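Local coordinates for protein DNA polymerase III, beta subunit (Thermotoga maritima, PDB 1VPK) that probably tethers DNA polymerase to its template for processive replication, as a beta sliding clamp whose head-to-tail homodimer forms a ring around DNA, at residues C57-K66 / D125-A133. Numbering follows the deposited sequence.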
# COMPACT_ATOMS: atom_id res chain seq x y z
N CYS A 57 1.78 24.21 18.49
CA CYS A 57 1.85 24.94 17.21
C CYS A 57 2.74 24.26 16.17
O CYS A 57 3.68 23.51 16.51
CB CYS A 57 2.34 26.36 17.42
SG CYS A 57 1.40 27.31 18.64
N ALA A 58 2.47 24.56 14.91
CA ALA A 58 3.37 24.14 13.82
C ALA A 58 3.28 25.20 12.74
O ALA A 58 2.21 25.81 12.54
CB ALA A 58 2.92 22.86 13.28
N THR A 59 4.40 25.45 12.07
CA THR A 59 4.40 26.32 10.92
C THR A 59 5.54 25.96 9.99
O THR A 59 6.59 25.47 10.43
CB THR A 59 4.52 27.79 11.34
OG1 THR A 59 4.30 28.63 10.19
CG2 THR A 59 5.93 28.13 11.91
N ASP A 60 5.34 26.27 8.73
CA ASP A 60 6.40 26.36 7.74
C ASP A 60 6.59 27.76 7.21
O ASP A 60 7.18 27.95 6.18
CB ASP A 60 6.09 25.43 6.58
CG ASP A 60 4.84 25.81 5.83
OD1 ASP A 60 4.29 26.92 6.03
OD2 ASP A 60 4.38 24.98 5.01
N LEU A 61 6.11 28.76 7.93
CA LEU A 61 6.18 30.16 7.52
C LEU A 61 5.18 30.61 6.45
O LEU A 61 5.00 31.81 6.21
CB LEU A 61 7.61 30.59 7.11
CG LEU A 61 8.78 30.31 8.10
CD1 LEU A 61 9.99 31.00 7.61
CD2 LEU A 61 8.44 30.78 9.49
N GLU A 62 4.50 29.66 5.81
CA GLU A 62 3.38 30.01 4.91
C GLU A 62 2.05 29.63 5.56
O GLU A 62 1.11 30.41 5.48
CB GLU A 62 3.54 29.31 3.54
CG GLU A 62 2.23 29.30 2.71
CD GLU A 62 2.40 28.61 1.36
OE1 GLU A 62 2.53 27.34 1.36
OE2 GLU A 62 2.41 29.35 0.34
N THR A 63 1.99 28.44 6.19
CA THR A 63 0.83 28.02 7.01
C THR A 63 1.27 27.94 8.50
O THR A 63 2.37 27.45 8.79
CB THR A 63 0.31 26.61 6.54
OG1 THR A 63 0.07 26.57 5.13
CG2 THR A 63 -0.98 26.18 7.33
N GLY A 64 0.45 28.42 9.41
CA GLY A 64 0.67 28.32 10.85
C GLY A 64 -0.57 27.83 11.54
O GLY A 64 -1.72 28.21 11.16
N VAL A 65 -0.40 26.96 12.52
CA VAL A 65 -1.51 26.40 13.26
C VAL A 65 -1.22 26.57 14.72
O VAL A 65 -0.11 26.24 15.16
CB VAL A 65 -1.65 24.91 13.05
CG1 VAL A 65 -2.81 24.34 13.94
CG2 VAL A 65 -1.90 24.60 11.62
N LYS A 66 -2.18 27.11 15.47
CA LYS A 66 -2.09 27.24 16.92
C LYS A 66 -3.32 26.50 17.47
O LYS A 66 -4.46 26.94 17.29
CB LYS A 66 -2.13 28.72 17.32
CG LYS A 66 -1.87 28.98 18.80
CD LYS A 66 -1.94 30.46 19.18
CE LYS A 66 -1.47 30.66 20.59
NZ LYS A 66 -1.42 32.10 21.04
N ASP A 125 13.31 29.62 20.76
CA ASP A 125 13.52 31.04 20.61
C ASP A 125 13.46 31.52 19.18
O ASP A 125 13.27 32.69 18.96
CB ASP A 125 14.75 31.55 21.34
CG ASP A 125 16.03 30.84 20.94
OD1 ASP A 125 16.15 29.62 21.16
OD2 ASP A 125 16.93 31.52 20.42
N GLU A 126 13.56 30.64 18.20
CA GLU A 126 13.38 31.04 16.80
C GLU A 126 12.10 30.53 16.18
O GLU A 126 11.87 30.71 14.97
CB GLU A 126 14.59 30.60 15.97
CG GLU A 126 15.79 31.48 16.21
CD GLU A 126 17.11 30.88 15.74
OE1 GLU A 126 17.14 29.78 15.14
OE2 GLU A 126 18.13 31.52 16.01
N PHE A 127 11.23 29.92 17.00
CA PHE A 127 9.93 29.55 16.56
C PHE A 127 8.99 30.78 16.67
O PHE A 127 8.78 31.31 17.75
CB PHE A 127 9.36 28.38 17.37
CG PHE A 127 8.22 27.74 16.73
CD1 PHE A 127 6.95 28.33 16.77
CD2 PHE A 127 8.37 26.53 16.07
CE1 PHE A 127 5.87 27.73 16.16
CE2 PHE A 127 7.30 25.94 15.48
CZ PHE A 127 6.05 26.55 15.52
N PRO A 128 8.44 31.21 15.57
CA PRO A 128 7.68 32.46 15.56
C PRO A 128 6.27 32.41 16.19
O PRO A 128 5.66 31.35 16.30
CB PRO A 128 7.55 32.72 14.09
CG PRO A 128 7.43 31.35 13.50
CD PRO A 128 8.44 30.57 14.24
N GLU A 129 5.77 33.57 16.60
CA GLU A 129 4.36 33.71 17.02
C GLU A 129 3.44 33.51 15.82
O GLU A 129 3.68 34.07 14.75
CB GLU A 129 4.10 35.10 17.63
CG GLU A 129 4.62 35.27 19.05
CD GLU A 129 3.91 34.35 20.06
OE1 GLU A 129 2.82 33.82 19.72
OE2 GLU A 129 4.44 34.16 21.18
N ILE A 130 2.38 32.72 16.00
CA ILE A 130 1.41 32.50 14.93
C ILE A 130 0.19 33.38 15.24
O ILE A 130 -0.45 33.23 16.28
CB ILE A 130 1.03 31.04 14.84
CG1 ILE A 130 2.29 30.21 14.50
CG2 ILE A 130 -0.12 30.85 13.82
CD1 ILE A 130 2.02 28.77 14.53
N THR A 131 -0.09 34.32 14.35
CA THR A 131 -1.21 35.23 14.58
C THR A 131 -2.23 35.21 13.44
O THR A 131 -1.88 34.96 12.28
CB THR A 131 -0.77 36.68 14.82
OG1 THR A 131 -0.31 37.25 13.60
CG2 THR A 131 0.33 36.76 15.90
N PRO A 132 -3.51 35.46 13.80
CA PRO A 132 -4.57 35.32 12.82
C PRO A 132 -4.61 36.46 11.82
O PRO A 132 -3.96 37.49 12.00
CB PRO A 132 -5.85 35.30 13.68
CG PRO A 132 -5.41 35.23 15.11
CD PRO A 132 -4.05 35.82 15.13
N ALA A 133 -5.41 36.27 10.78
CA ALA A 133 -5.68 37.31 9.81
C ALA A 133 -6.36 38.48 10.53
O ALA A 133 -6.98 38.31 11.57
CB ALA A 133 -6.53 36.79 8.74
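The F127 ring stands beside strand 53-59 with A58 CA at its edge, near the ring plane. C57 O and T59 CG2 approach the same ring obliquely, the methyl 3.9 Å from F127 CZ, while C57 CB lies near F127 CE1. The ring reaches this strand from its loop because chi1 (-164°) sets CG anti to the backbone N, and it also touches L46 of the adjoining strand 44-50. The strands 53-59 and 63-68 form a beta-hairpin of the N-terminal domain of a beta sliding clamp, and residues 125-133 belong to the connection that runs across it to strand 137-142, in the same sheet but at its far edge. P128 meets T59 tip to tip, CG to CG2 at 3.9 Å, and the L61 side chain crosses that of P128 at about a right angle, bringing L61 CD2 near P128 CG. I130 fills the middle of the contact and spans both strands: its CD1 lies 3.4 Å from V65 O, with C57 CB also beside it. I130 CG2 packs directly on the G64 backbone, 3.8 Å from G64 C. The crossing is thus made by van der Waals packing; the loop's hydrogen bonds include F127 O to R79 and T131 OG1 to R233, outside the hairpin. Within the hairpin, D60 OD1 accepts from E62 N on its anti side, an Asx turn, and from T63 N on its syn side, which extends it to an Asx motif; D60 OD2 is salt-bridged to K208. T59 OG1 accepts from L61 N in an ST turn and donates to T63 O at 2.7 Å, from 42° above the carbonyl plane.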